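Local coordinates for protein 3-phosphoshikimate 1-carboxyvinyltransferase (Streptomyces sviceus, PDB 7M0O) that probably catalyses transfer of the enolpyruvyl group from phosphoenolpyruvate to the 5-hydroxyl of shikimate-3-phosphate, the sixth step on the way to chorismate, at residues V24-R29 and T56-G61; A19-V24 and Y212-Y217; V360-D365 and P387-K392; A226-A231 and V369-V374; D77-A82 and P102-R107. One frame throughout, in Å; residues are numbered along the deposited sequence.

Contact 1 (V24-R29 and T56-G61); sequences VTTLVR and TWQVDG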
# COMPACT_ATOMS: atom_id res chain seq x y z
N VAL A 24 -23.60 -8.52 1.95
CA VAL A 24 -22.72 -8.99 0.89
C VAL A 24 -21.91 -7.80 0.39
O VAL A 24 -22.48 -6.81 -0.07
CB VAL A 24 -23.50 -9.65 -0.25
CG1 VAL A 24 -22.54 -10.11 -1.33
CG2 VAL A 24 -24.32 -10.81 0.28
N THR A 25 -20.59 -7.88 0.52
CA THR A 25 -19.70 -6.84 0.03
C THR A 25 -19.14 -7.22 -1.33
O THR A 25 -18.76 -8.36 -1.56
CB THR A 25 -18.54 -6.60 1.00
OG1 THR A 25 -19.03 -5.98 2.17
CG2 THR A 25 -17.46 -5.70 0.38
N THR A 26 -19.10 -6.23 -2.23
CA THR A 26 -18.46 -6.38 -3.53
C THR A 26 -17.20 -5.53 -3.55
O THR A 26 -17.26 -4.31 -3.31
CB THR A 26 -19.43 -5.98 -4.65
OG1 THR A 26 -20.64 -6.74 -4.52
CG2 THR A 26 -18.81 -6.23 -6.03
N LEU A 27 -16.06 -6.17 -3.78
CA LEU A 27 -14.78 -5.49 -3.94
C LEU A 27 -14.47 -5.40 -5.42
O LEU A 27 -14.43 -6.42 -6.12
CB LEU A 27 -13.67 -6.25 -3.21
CG LEU A 27 -13.90 -6.52 -1.72
CD1 LEU A 27 -12.68 -7.19 -1.13
CD2 LEU A 27 -14.21 -5.21 -1.02
N VAL A 28 -14.23 -4.18 -5.91
CA VAL A 28 -13.98 -3.96 -7.33
C VAL A 28 -12.48 -3.78 -7.57
O VAL A 28 -11.83 -2.97 -6.91
CB VAL A 28 -14.80 -2.76 -7.84
CG1 VAL A 28 -14.64 -2.61 -9.33
CG2 VAL A 28 -16.27 -2.94 -7.47
N ARG A 29 -11.94 -4.55 -8.52
CA ARG A 29 -10.53 -4.56 -8.91
C ARG A 29 -9.56 -4.79 -7.75
O ARG A 29 -8.54 -4.09 -7.68
CB ARG A 29 -10.15 -3.26 -9.61
CG ARG A 29 -11.15 -2.75 -10.66
CD ARG A 29 -11.51 -3.82 -11.67
NE ARG A 29 -11.58 -3.31 -13.04
CZ ARG A 29 -12.57 -2.58 -13.53
NH1 ARG A 29 -13.60 -2.24 -12.76
NH2 ARG A 29 -12.53 -2.17 -14.79
N THR A 56 -14.16 -8.53 -9.92
CA THR A 56 -14.77 -8.26 -8.62
C THR A 56 -14.78 -9.52 -7.77
O THR A 56 -14.96 -10.63 -8.28
CB THR A 56 -16.24 -7.75 -8.73
OG1 THR A 56 -17.07 -8.74 -9.34
CG2 THR A 56 -16.33 -6.46 -9.52
N TRP A 57 -14.62 -9.34 -6.46
CA TRP A 57 -14.79 -10.40 -5.48
C TRP A 57 -16.03 -10.11 -4.65
O TRP A 57 -16.29 -8.95 -4.28
CB TRP A 57 -13.58 -10.54 -4.55
CG TRP A 57 -12.31 -10.95 -5.24
CD1 TRP A 57 -12.07 -10.98 -6.59
CD2 TRP A 57 -11.09 -11.36 -4.60
NE1 TRP A 57 -10.78 -11.40 -6.83
CE2 TRP A 57 -10.16 -11.63 -5.62
CE3 TRP A 57 -10.70 -11.52 -3.27
CZ2 TRP A 57 -8.86 -12.07 -5.35
CZ3 TRP A 57 -9.42 -11.95 -3.00
CH2 TRP A 57 -8.51 -12.22 -4.04
N GLN A 58 -16.80 -11.15 -4.35
CA GLN A 58 -18.04 -11.05 -3.60
C GLN A 58 -17.90 -11.86 -2.32
O GLN A 58 -17.55 -13.04 -2.37
CB GLN A 58 -19.19 -11.58 -4.45
CG GLN A 58 -20.56 -11.25 -3.97
CD GLN A 58 -21.49 -10.97 -5.13
OE1 GLN A 58 -21.43 -9.90 -5.74
NE2 GLN A 58 -22.33 -11.94 -5.46
N VAL A 59 -18.14 -11.22 -1.16
CA VAL A 59 -17.97 -11.88 0.14
C VAL A 59 -19.24 -11.71 0.96
O VAL A 59 -19.67 -10.58 1.20
CB VAL A 59 -16.76 -11.33 0.92
CG1 VAL A 59 -16.56 -12.11 2.23
CG2 VAL A 59 -15.48 -11.34 0.06
N ASP A 60 -19.82 -12.82 1.40
CA ASP A 60 -20.94 -12.78 2.34
C ASP A 60 -20.37 -12.55 3.73
O ASP A 60 -19.69 -13.43 4.28
CB ASP A 60 -21.72 -14.09 2.31
CG ASP A 60 -22.68 -14.16 1.15
OD1 ASP A 60 -22.37 -13.57 0.09
OD2 ASP A 60 -23.73 -14.82 1.30
N GLY A 61 -20.64 -11.39 4.31
CA GLY A 61 -20.05 -11.07 5.60
C GLY A 61 -20.62 -11.93 6.71
O GLY A 61 -21.76 -12.38 6.65
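T25 with V59, and L27 with W57, are the hydrogen-bonded pairs that join strands 24-28 and 56-60 as antiparallel neighbours in a four-stranded mixed sheet of the EPSP synthase fold. Each pair is bonded both ways through the backbone. The shortest of the four bonds, L27 N to W57 O at 2.8 Å, is also nearly straight, with 169° at the hydrogen. Just past the L27-W57 pair, T56 CA closes to 3.1 Å from L27 O, a CH...O contact.

V24, T26 and V28 share one face of the sheet with T56, Q58 and D60. V24 forks between two partners: CG1, placed opposite the backbone N by a chi1 of 180°, lies 3.5 Å from Q58 CG, while CG2 packs 3.4 Å from D60 OD1. V24 and D60 run side by side, whereas Q58 crosses at a slant and T26 OG1 reaches its OE1 only at a long 3.5 Å. The other carboxylate oxygen of D60, OD2, is taken by R49 in a salt bridge; an alanine at D60 would probably leave that guanidinium without its counter-charge and strip the cover from V24 CG2.

On the other face, T25, L27, W57 and V59 are buried. L27 packs on L15 and V59 on A18, both of helix 8-20, and W57 reaches T36 and A40 of helix 34-45 besides making a cation-pi contact with R52. Strand 216-218 continues the sheet beyond 24-28. At the far end from D60, V28 CG2 and T56 CG2 rest methyl to methyl, 4.1 Å apart.

Contact 2 (A19-V24 and Y212-Y217); sequences AAADGV and YRATTY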
# COMPACT_ATOMS: atom_id res chain seq x y z
N ALA A 19 -15.21 -9.57 4.84
CA ALA A 19 -15.51 -10.76 5.63
C ALA A 19 -16.35 -10.43 6.86
O ALA A 19 -17.19 -11.24 7.27
CB ALA A 19 -14.20 -11.42 6.06
N ALA A 20 -16.10 -9.28 7.50
CA ALA A 20 -16.65 -9.03 8.83
C ALA A 20 -17.97 -8.27 8.80
O ALA A 20 -18.67 -8.25 9.82
CB ALA A 20 -15.63 -8.25 9.67
N ALA A 21 -18.36 -7.70 7.66
CA ALA A 21 -19.50 -6.80 7.63
C ALA A 21 -20.83 -7.56 7.61
O ALA A 21 -20.90 -8.77 7.39
CB ALA A 21 -19.40 -5.87 6.43
N ASP A 22 -21.90 -6.81 7.85
CA ASP A 22 -23.26 -7.34 7.77
C ASP A 22 -23.76 -7.09 6.36
O ASP A 22 -24.01 -5.95 5.97
CB ASP A 22 -24.14 -6.67 8.83
CG ASP A 22 -25.57 -7.15 8.79
OD1 ASP A 22 -25.83 -8.23 8.22
OD2 ASP A 22 -26.45 -6.44 9.33
N GLY A 23 -23.86 -8.16 5.57
CA GLY A 23 -24.34 -8.11 4.21
C GLY A 23 -23.31 -8.67 3.24
O GLY A 23 -22.29 -9.24 3.63
N VAL A 24 -23.60 -8.52 1.95
CA VAL A 24 -22.72 -8.99 0.89
C VAL A 24 -21.91 -7.80 0.39
O VAL A 24 -22.48 -6.81 -0.07
CB VAL A 24 -23.50 -9.65 -0.25
CG1 VAL A 24 -22.54 -10.11 -1.33
CG2 VAL A 24 -24.32 -10.81 0.28
N TYR A 212 -19.94 -3.66 11.12
CA TYR A 212 -19.78 -2.97 9.86
C TYR A 212 -21.00 -3.16 8.97
O TYR A 212 -21.76 -4.11 9.13
CB TYR A 212 -18.55 -3.49 9.10
CG TYR A 212 -17.21 -3.24 9.76
CD1 TYR A 212 -16.64 -1.98 9.76
CD2 TYR A 212 -16.50 -4.28 10.35
CE1 TYR A 212 -15.40 -1.76 10.36
CE2 TYR A 212 -15.26 -4.08 10.93
CZ TYR A 212 -14.72 -2.82 10.94
OH TYR A 212 -13.48 -2.63 11.52
N ARG A 213 -21.15 -2.25 8.00
CA ARG A 213 -22.21 -2.30 6.99
C ARG A 213 -21.58 -2.63 5.64
O ARG A 213 -20.73 -1.88 5.16
CB ARG A 213 -22.94 -0.96 6.90
CG ARG A 213 -24.25 -0.89 7.69
CD ARG A 213 -24.05 -1.14 9.17
NE ARG A 213 -22.87 -0.45 9.70
CZ ARG A 213 -22.56 -0.34 10.99
NH1 ARG A 213 -23.35 -0.88 11.92
NH2 ARG A 213 -21.46 0.30 11.35
N ALA A 214 -22.03 -3.73 5.02
CA ALA A 214 -21.49 -4.13 3.72
C ALA A 214 -21.77 -3.05 2.68
O ALA A 214 -22.73 -2.28 2.78
CB ALA A 214 -22.11 -5.44 3.26
N THR A 215 -20.93 -3.04 1.65
CA THR A 215 -21.05 -2.05 0.59
C THR A 215 -20.35 -2.57 -0.66
O THR A 215 -19.80 -3.67 -0.68
CB THR A 215 -20.46 -0.71 1.06
OG1 THR A 215 -20.82 0.33 0.14
CG2 THR A 215 -18.94 -0.79 1.17
N THR A 216 -20.42 -1.79 -1.74
CA THR A 216 -19.58 -1.99 -2.90
C THR A 216 -18.37 -1.09 -2.71
O THR A 216 -18.53 0.12 -2.55
CB THR A 216 -20.31 -1.67 -4.20
OG1 THR A 216 -21.28 -2.69 -4.49
CG2 THR A 216 -19.34 -1.59 -5.38
N TYR A 217 -17.16 -1.68 -2.69
CA TYR A 217 -15.95 -0.93 -2.38
C TYR A 217 -14.93 -1.16 -3.48
O TYR A 217 -14.49 -2.29 -3.70
CB TYR A 217 -15.35 -1.31 -1.01
CG TYR A 217 -14.23 -0.37 -0.64
CD1 TYR A 217 -14.50 0.88 -0.09
CD2 TYR A 217 -12.91 -0.70 -0.90
CE1 TYR A 217 -13.47 1.76 0.21
CE2 TYR A 217 -11.88 0.17 -0.61
CZ TYR A 217 -12.17 1.39 -0.06
OH TYR A 217 -11.13 2.25 0.23
O HOH W 1 -19.95 -6.63 11.52
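The ring of Y212 meets A20 obliquely, CD2 lying 4.1 Å from the alanine CB. M191 of helix 182-193, P165 and V196 also touch this buried side chain, and its hydroxyl ends in a hydrogen bond to the carbonyl of L162. Two backbone hydrogen bonds carry the joint: D22 N donates to Y212 O (3.0 Å), and A214 N to D22 O (3.1 Å). Both bonds are nearly straight at the hydrogen, yet each donor sits well above the plane of the carbonyl it uses, 48° out of it at Y212 and 50° at D22. They make a single bridge between D22 and R213. One water extends it, giving a proton to A20 O and accepting one from Y212 N.

Small side chains fill the space between the backbones. A21 CB rests 3.7 Å from Y212 CB and equally close to A214 N. A214 points its CB toward the other segment, 3.3 Å from D22 O and 3.4 Å from G23 C. At G23 any CB would collide with that methyl and with the preceding carbonyl, so glycine is what the joint can hold.

These backbone bonds and the alanine packing tie the chain leaving helix 8-20 to that entering strand 216-218. Just beyond, T215 and Y217 bond to T26 through the backbone, laying strand 216-218 parallel to strand 24-28, while G23 holds G61 after strand 56-60.

Contact 3 (V360-D365 and P387-K392); sequences VTSYGD and PGCVRK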
# COMPACT_ATOMS: atom_id res chain seq x y z
N VAL A 360 22.24 2.27 -14.67
CA VAL A 360 21.79 2.82 -13.41
C VAL A 360 22.17 1.88 -12.27
O VAL A 360 21.96 0.67 -12.36
CB VAL A 360 20.27 3.04 -13.45
CG1 VAL A 360 19.69 3.17 -12.03
CG2 VAL A 360 19.95 4.27 -14.30
N THR A 361 22.75 2.44 -11.20
CA THR A 361 22.98 1.69 -9.97
C THR A 361 21.72 1.73 -9.11
O THR A 361 21.39 2.76 -8.52
CB THR A 361 24.16 2.25 -9.18
OG1 THR A 361 25.34 2.21 -9.98
CG2 THR A 361 24.38 1.40 -7.91
N SER A 362 21.02 0.60 -9.02
CA SER A 362 19.71 0.58 -8.39
C SER A 362 19.76 0.54 -6.86
O SER A 362 18.80 0.99 -6.22
CB SER A 362 18.92 -0.62 -8.94
OG SER A 362 19.35 -1.83 -8.33
N TYR A 363 20.83 0.02 -6.27
CA TYR A 363 20.87 -0.29 -4.83
C TYR A 363 19.75 -1.25 -4.41
O TYR A 363 19.37 -1.29 -3.24
CB TYR A 363 20.84 0.99 -3.97
CG TYR A 363 22.10 1.83 -4.12
CD1 TYR A 363 23.23 1.56 -3.36
CD2 TYR A 363 22.16 2.86 -5.04
CE1 TYR A 363 24.38 2.31 -3.50
CE2 TYR A 363 23.31 3.62 -5.19
CZ TYR A 363 24.42 3.34 -4.42
OH TYR A 363 25.57 4.09 -4.57
N GLY A 364 19.23 -2.03 -5.37
CA GLY A 364 18.11 -2.92 -5.14
C GLY A 364 16.79 -2.22 -4.91
O GLY A 364 15.81 -2.87 -4.51
N ASP A 365 16.72 -0.92 -5.19
CA ASP A 365 15.55 -0.09 -4.89
C ASP A 365 14.63 -0.02 -6.10
O ASP A 365 14.99 0.55 -7.14
CB ASP A 365 15.98 1.32 -4.48
CG ASP A 365 14.86 2.09 -3.82
OD1 ASP A 365 13.72 2.04 -4.32
OD2 ASP A 365 15.13 2.75 -2.79
N PRO A 387 17.35 -5.16 -12.73
CA PRO A 387 15.98 -4.87 -13.21
C PRO A 387 14.90 -5.63 -12.47
O PRO A 387 13.73 -5.21 -12.51
CB PRO A 387 16.03 -5.27 -14.69
CG PRO A 387 17.14 -6.27 -14.78
CD PRO A 387 18.16 -5.84 -13.77
N GLY A 388 15.23 -6.74 -11.80
CA GLY A 388 14.22 -7.51 -11.13
C GLY A 388 13.73 -6.92 -9.82
O GLY A 388 12.74 -7.41 -9.28
N CYS A 389 14.39 -5.89 -9.30
CA CYS A 389 13.96 -5.41 -7.99
C CYS A 389 12.60 -4.71 -8.03
O CYS A 389 11.98 -4.54 -6.97
CB CYS A 389 15.03 -4.50 -7.38
SG CYS A 389 15.26 -2.90 -8.15
N VAL A 390 12.10 -4.36 -9.22
CA VAL A 390 10.74 -3.84 -9.36
C VAL A 390 9.70 -4.81 -8.81
O VAL A 390 8.59 -4.39 -8.47
CB VAL A 390 10.39 -3.50 -10.83
CG1 VAL A 390 11.33 -2.47 -11.41
CG2 VAL A 390 10.37 -4.78 -11.70
N ARG A 391 10.06 -6.09 -8.69
CA ARG A 391 9.11 -7.08 -8.19
C ARG A 391 8.72 -6.82 -6.74
O ARG A 391 7.72 -7.38 -6.28
CB ARG A 391 9.69 -8.48 -8.37
CG ARG A 391 9.90 -8.83 -9.84
CD ARG A 391 10.17 -10.30 -10.05
NE ARG A 391 11.42 -10.73 -9.46
CZ ARG A 391 11.54 -11.80 -8.67
NH1 ARG A 391 10.47 -12.53 -8.39
NH2 ARG A 391 12.72 -12.13 -8.17
N LYS A 392 9.50 -6.00 -6.02
CA LYS A 392 9.11 -5.65 -4.66
C LYS A 392 7.70 -5.06 -4.60
O LYS A 392 7.00 -5.26 -3.60
CB LYS A 392 10.11 -4.68 -4.05
CG LYS A 392 11.50 -5.32 -3.83
CD LYS A 392 12.49 -4.35 -3.24
CE LYS A 392 13.80 -5.05 -2.87
NZ LYS A 392 14.59 -4.25 -1.89
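K392 reaches across to the carbonyl of G364. From CB its chain leaves with CG opposite the carbonyl carbon (chi1 -67°) and then runs extended. It first meets the other segment at CD, 3.9 Å from G364 O; CE comes closer to the same oxygen, at 3.4 Å, and NZ ends 3.2 Å away in a weak hydrogen bond. The ammonium also has a long, weak ion pair with E323. So the lysine approaches the carbonyl alongside, with three successive atoms, more than it grips it.

C389 fills the space next to it. Its CB lies 3.4 Å from G364 O, and SG, turned between the backbone N and the carbonyl carbon (chi1 70°), packs 3.6 Å from D365 C.

The carbonyl being touched belongs to a tight bend. S362 to D365 form a type I' turn, with Y363 and G364 at positive phi, and S362 OG accepts from G364 N (3.0 Å) as an ST turn. D365 closes the turn and caps the helix that follows: OD1 takes the backbone N of R367, while OD2 forms a salt bridge with R326. C389 to K392 make a short 3-10 segment, which presents the cysteine and lysine on the same side.

R326, R367 and K392 are all predicted to bind phosphoenolpyruvate, and a phosphate ion, probably from the crystallisation liquor, lies about 6 Å from the D365 side chain. The turn and the 3-10 segment are consistent with one wall of the anion-binding pocket of an EPSP synthase, D365 serving as a second-shell residue for R326.

Contact 4 (A226-A231 and V369-V374); sequences ASYFFA and VMSFAV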
# COMPACT_ATOMS: atom_id res chain seq x y z
N ALA A 226 1.45 4.41 -10.03
CA ALA A 226 0.88 5.26 -11.06
C ALA A 226 1.76 6.46 -11.37
O ALA A 226 1.68 6.99 -12.49
CB ALA A 226 -0.52 5.75 -10.66
N SER A 227 2.62 6.88 -10.44
CA SER A 227 3.38 8.11 -10.64
C SER A 227 4.28 8.00 -11.85
O SER A 227 4.47 8.99 -12.57
CB SER A 227 4.21 8.46 -9.39
OG SER A 227 5.36 7.65 -9.22
N TYR A 228 4.82 6.80 -12.13
CA TYR A 228 5.73 6.65 -13.26
C TYR A 228 4.99 6.79 -14.58
O TYR A 228 5.54 7.33 -15.54
CB TYR A 228 6.45 5.28 -13.19
CG TYR A 228 7.01 5.06 -11.82
CD1 TYR A 228 8.12 5.77 -11.39
CD2 TYR A 228 6.39 4.18 -10.94
CE1 TYR A 228 8.62 5.60 -10.12
CE2 TYR A 228 6.89 4.01 -9.65
CZ TYR A 228 7.99 4.73 -9.26
OH TYR A 228 8.47 4.56 -7.98
N PHE A 229 3.73 6.34 -14.62
CA PHE A 229 2.98 6.42 -15.87
C PHE A 229 2.46 7.84 -16.09
O PHE A 229 2.53 8.36 -17.21
CB PHE A 229 1.88 5.34 -15.85
CG PHE A 229 2.43 3.93 -15.82
CD1 PHE A 229 2.51 3.17 -16.98
CD2 PHE A 229 2.93 3.39 -14.64
CE1 PHE A 229 3.06 1.88 -16.95
CE2 PHE A 229 3.50 2.13 -14.62
CZ PHE A 229 3.56 1.37 -15.78
N PHE A 230 2.04 8.51 -15.01
CA PHE A 230 1.69 9.92 -15.07
C PHE A 230 2.89 10.77 -15.53
O PHE A 230 2.73 11.68 -16.34
CB PHE A 230 1.19 10.41 -13.71
CG PHE A 230 -0.19 9.93 -13.31
CD1 PHE A 230 -1.23 9.81 -14.22
CD2 PHE A 230 -0.46 9.65 -11.98
CE1 PHE A 230 -2.51 9.40 -13.80
CE2 PHE A 230 -1.73 9.25 -11.56
CZ PHE A 230 -2.74 9.12 -12.47
N ALA A 231 4.08 10.50 -14.98
CA ALA A 231 5.28 11.26 -15.36
C ALA A 231 5.64 11.07 -16.83
O ALA A 231 6.04 12.03 -17.51
CB ALA A 231 6.47 10.84 -14.49
N VAL A 369 14.77 2.06 -10.11
CA VAL A 369 14.62 1.45 -11.43
C VAL A 369 13.40 2.02 -12.15
O VAL A 369 13.48 2.40 -13.32
CB VAL A 369 14.54 -0.09 -11.31
CG1 VAL A 369 14.17 -0.70 -12.68
CG2 VAL A 369 15.86 -0.63 -10.83
N MET A 370 12.26 2.08 -11.47
CA MET A 370 11.05 2.54 -12.15
C MET A 370 11.17 4.00 -12.55
O MET A 370 10.71 4.40 -13.62
CB MET A 370 9.83 2.29 -11.26
CG MET A 370 9.50 0.79 -11.16
SD MET A 370 7.94 0.37 -10.35
CE MET A 370 8.34 0.67 -8.65
N SER A 371 11.80 4.82 -11.70
CA SER A 371 11.93 6.24 -12.03
C SER A 371 12.80 6.46 -13.26
O SER A 371 12.40 7.20 -14.17
CB SER A 371 12.50 7.01 -10.84
OG SER A 371 11.59 7.02 -9.77
N PHE A 372 13.99 5.83 -13.32
CA PHE A 372 14.88 6.08 -14.44
C PHE A 372 14.45 5.35 -15.71
O PHE A 372 14.92 5.71 -16.80
CB PHE A 372 16.33 5.74 -14.06
CG PHE A 372 16.95 6.78 -13.16
CD1 PHE A 372 17.42 7.98 -13.67
CD2 PHE A 372 16.99 6.58 -11.79
CE1 PHE A 372 17.95 8.95 -12.84
CE2 PHE A 372 17.51 7.56 -10.94
CZ PHE A 372 18.00 8.74 -11.47
N ALA A 373 13.53 4.40 -15.59
CA ALA A 373 12.86 3.91 -16.79
C ALA A 373 12.15 5.04 -17.52
O ALA A 373 12.11 5.07 -18.75
CB ALA A 373 11.87 2.79 -16.43
N VAL A 374 11.54 5.98 -16.77
CA VAL A 374 10.88 7.10 -17.44
C VAL A 374 11.91 7.94 -18.19
O VAL A 374 11.66 8.40 -19.31
CB VAL A 374 10.08 7.95 -16.43
CG1 VAL A 374 9.35 9.04 -17.18
CG2 VAL A 374 9.10 7.09 -15.65
O HOH W 2 9.52 6.98 -7.21
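Y228 turns its ring toward M370 with CG opposite the carbonyl carbon (chi1 -49°), and the methionine chain, bent at chi3 (-74°), curls its methyl back along the ring. The two residues join helices 223-235 and 366-375; over 226-231 and 369-374 the axes run 9° apart and approach to 9.5 Å. Such a buried, nearly parallel pair is consistent with the helical core of an EPSP synthase domain.

M370 CB stands almost squarely over one ring face, 3.6 Å from the centroid, a CH-pi contact. SD adds an oblique Met-aromatic contact at 4.5 Å from the centroid, and CE lies 3.8 Å from Y228 CE2. S227 OG covers the opposite face. At the edge, in plane, S371 OG comes to 3.3 Å from Y228 CE1.

The tyrosine hydroxyl is bonded to NH1 of R367, a predicted phosphoenolpyruvate ligand, and to a water, which donates to S371 OG; S371 OG binds R367 O. A phenylalanine in place of Y228 would probably keep the ring packing but leave the R367 guanidinium without this bond and the water without its tyrosine partner. One turn on, V374 sets CG2 3.6 Å from Y228 O and CG1 4.3 Å from A231 CB.

Contact 5 (D77-A82 and P102-R107); sequences DGATTA and PQMRRR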
# COMPACT_ATOMS: atom_id res chain seq x y z
N ASP A 77 2.48 -17.93 2.32
CA ASP A 77 3.57 -16.98 2.48
C ASP A 77 3.07 -15.56 2.74
O ASP A 77 3.86 -14.62 2.67
CB ASP A 77 4.44 -16.96 1.21
CG ASP A 77 5.00 -18.33 0.85
OD1 ASP A 77 5.72 -18.92 1.67
OD2 ASP A 77 4.73 -18.81 -0.27
N GLY A 78 1.78 -15.39 3.01
CA GLY A 78 1.20 -14.06 2.99
C GLY A 78 1.14 -13.42 4.36
O GLY A 78 0.52 -13.97 5.27
N ALA A 79 1.77 -12.26 4.51
CA ALA A 79 1.82 -11.61 5.82
C ALA A 79 0.44 -11.14 6.25
O ALA A 79 0.07 -11.27 7.43
CB ALA A 79 2.80 -10.45 5.80
N THR A 80 -0.35 -10.60 5.32
CA THR A 80 -1.69 -10.14 5.66
C THR A 80 -2.56 -11.31 6.13
O THR A 80 -3.26 -11.21 7.14
CB THR A 80 -2.34 -9.46 4.45
OG1 THR A 80 -1.76 -8.18 4.24
CG2 THR A 80 -3.84 -9.31 4.69
N THR A 81 -2.55 -12.41 5.38
CA THR A 81 -3.29 -13.60 5.76
C THR A 81 -2.89 -14.07 7.16
O THR A 81 -3.75 -14.42 7.98
CB THR A 81 -3.06 -14.71 4.74
OG1 THR A 81 -3.32 -14.21 3.41
CG2 THR A 81 -3.95 -15.91 5.02
N ALA A 82 -1.58 -14.07 7.45
CA ALA A 82 -1.07 -14.59 8.71
C ALA A 82 -1.45 -13.74 9.91
O ALA A 82 -1.46 -14.25 11.04
CB ALA A 82 0.46 -14.72 8.64
N PRO A 102 7.15 -22.62 5.93
CA PRO A 102 8.36 -22.59 6.78
C PRO A 102 9.06 -21.24 6.77
O PRO A 102 9.61 -20.81 7.79
CB PRO A 102 9.22 -23.71 6.17
CG PRO A 102 8.19 -24.67 5.56
CD PRO A 102 7.11 -23.79 5.04
N GLN A 103 8.99 -20.52 5.64
CA GLN A 103 9.61 -19.20 5.58
C GLN A 103 8.78 -18.16 6.33
O GLN A 103 9.34 -17.30 7.03
CB GLN A 103 9.84 -18.81 4.11
CG GLN A 103 8.65 -19.04 3.17
CD GLN A 103 8.68 -20.37 2.39
OE1 GLN A 103 8.98 -21.44 2.94
NE2 GLN A 103 8.35 -20.29 1.10
N MET A 104 7.45 -18.23 6.24
CA MET A 104 6.59 -17.25 6.92
C MET A 104 6.49 -17.52 8.42
O MET A 104 6.22 -16.58 9.18
CB MET A 104 5.20 -17.23 6.28
CG MET A 104 4.19 -16.27 6.93
SD MET A 104 4.46 -14.51 6.58
CE MET A 104 3.97 -13.77 8.14
N ARG A 105 6.69 -18.76 8.87
CA ARG A 105 6.80 -19.02 10.31
C ARG A 105 7.87 -18.16 10.94
O ARG A 105 7.77 -17.81 12.12
CB ARG A 105 7.09 -20.50 10.58
CG ARG A 105 5.95 -21.49 10.31
CD ARG A 105 6.37 -22.91 10.67
NE ARG A 105 5.40 -23.92 10.25
CZ ARG A 105 5.69 -24.96 9.46
NH1 ARG A 105 6.92 -25.12 9.02
NH2 ARG A 105 4.73 -25.82 9.14
N ARG A 106 8.90 -17.79 10.18
CA ARG A 106 10.00 -17.01 10.74
C ARG A 106 9.63 -15.55 10.98
O ARG A 106 10.44 -14.83 11.58
CB ARG A 106 11.20 -17.12 9.80
CG ARG A 106 11.77 -18.54 9.69
CD ARG A 106 13.12 -18.54 8.95
NE ARG A 106 12.97 -18.66 7.50
CZ ARG A 106 13.78 -19.38 6.73
NH1 ARG A 106 14.80 -20.04 7.27
NH2 ARG A 106 13.57 -19.44 5.41
N ARG A 107 8.44 -15.10 10.56
CA ARG A 107 8.01 -13.72 10.74
C ARG A 107 6.99 -13.65 11.88
O ARG A 107 5.79 -13.89 11.64
CB ARG A 107 7.42 -13.16 9.45
CG ARG A 107 8.44 -13.04 8.30
CD ARG A 107 7.84 -12.33 7.10
NE ARG A 107 7.25 -11.05 7.48
CZ ARG A 107 6.63 -10.23 6.65
NH1 ARG A 107 6.51 -10.55 5.37
NH2 ARG A 107 6.13 -9.09 7.09
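R107, a predicted phosphoenolpyruvate ligand, lays one face of its guanidinium over A79 at the start of helix 79-90. The methyl CB of A79 is 3.7 Å from R107 NH1 and 3.8 Å from NH2, so the flat group lies over the methyl with both terminal nitrogens about equally near. R83 brings a second guanidinium close to NH2, as suits a pocket for an anionic substrate.

M104 packs on the same first turn of the helix. With CG opposite the backbone N (chi1 178°) and a bend at chi2 (74°), its chain reaches across until SD lies 4.0 Å from D77 O. The methyl end slides between two alanines of the helix, CE being 3.7 Å from A82 CB and 3.8 Å from A79 CA. G78 is the N-cap residue here, its carbonyl accepting from A82 N in the first helical turn. This first turn lies near predicted substrate ligands: the A79 side chain is about 5 Å from that of Q155 and 6 Å from that of K8.

S101, just ahead of the short, weakly bonded helix of about 102-105, links the two segments from outside, its hydroxyl bonding to D77 OD1 and to M104 N.

Contacts 1 and 2 are continuous: they share V24 and meet in one sheet, with T26 O 2.7 Å from Y217 N in a probable hydrogen bond. Contacts 3 and 4 form a second cluster on the opposite side of the chain's centre from contact 2, their centres about 13 Å apart and packed through V369, whose CG2 lies 3.6 Å from C389 SG. Contact 5 stands apart, its nearest atoms about 9 Å from contact 1 and about 10 Å from contact 3. The predicted phosphoenolpyruvate ligands R107 of contact 5 and K392 of contact 3 thus come from separate parts of the model, consistent with a substrate site at a cleft, while R367 connects contacts 3 and 4.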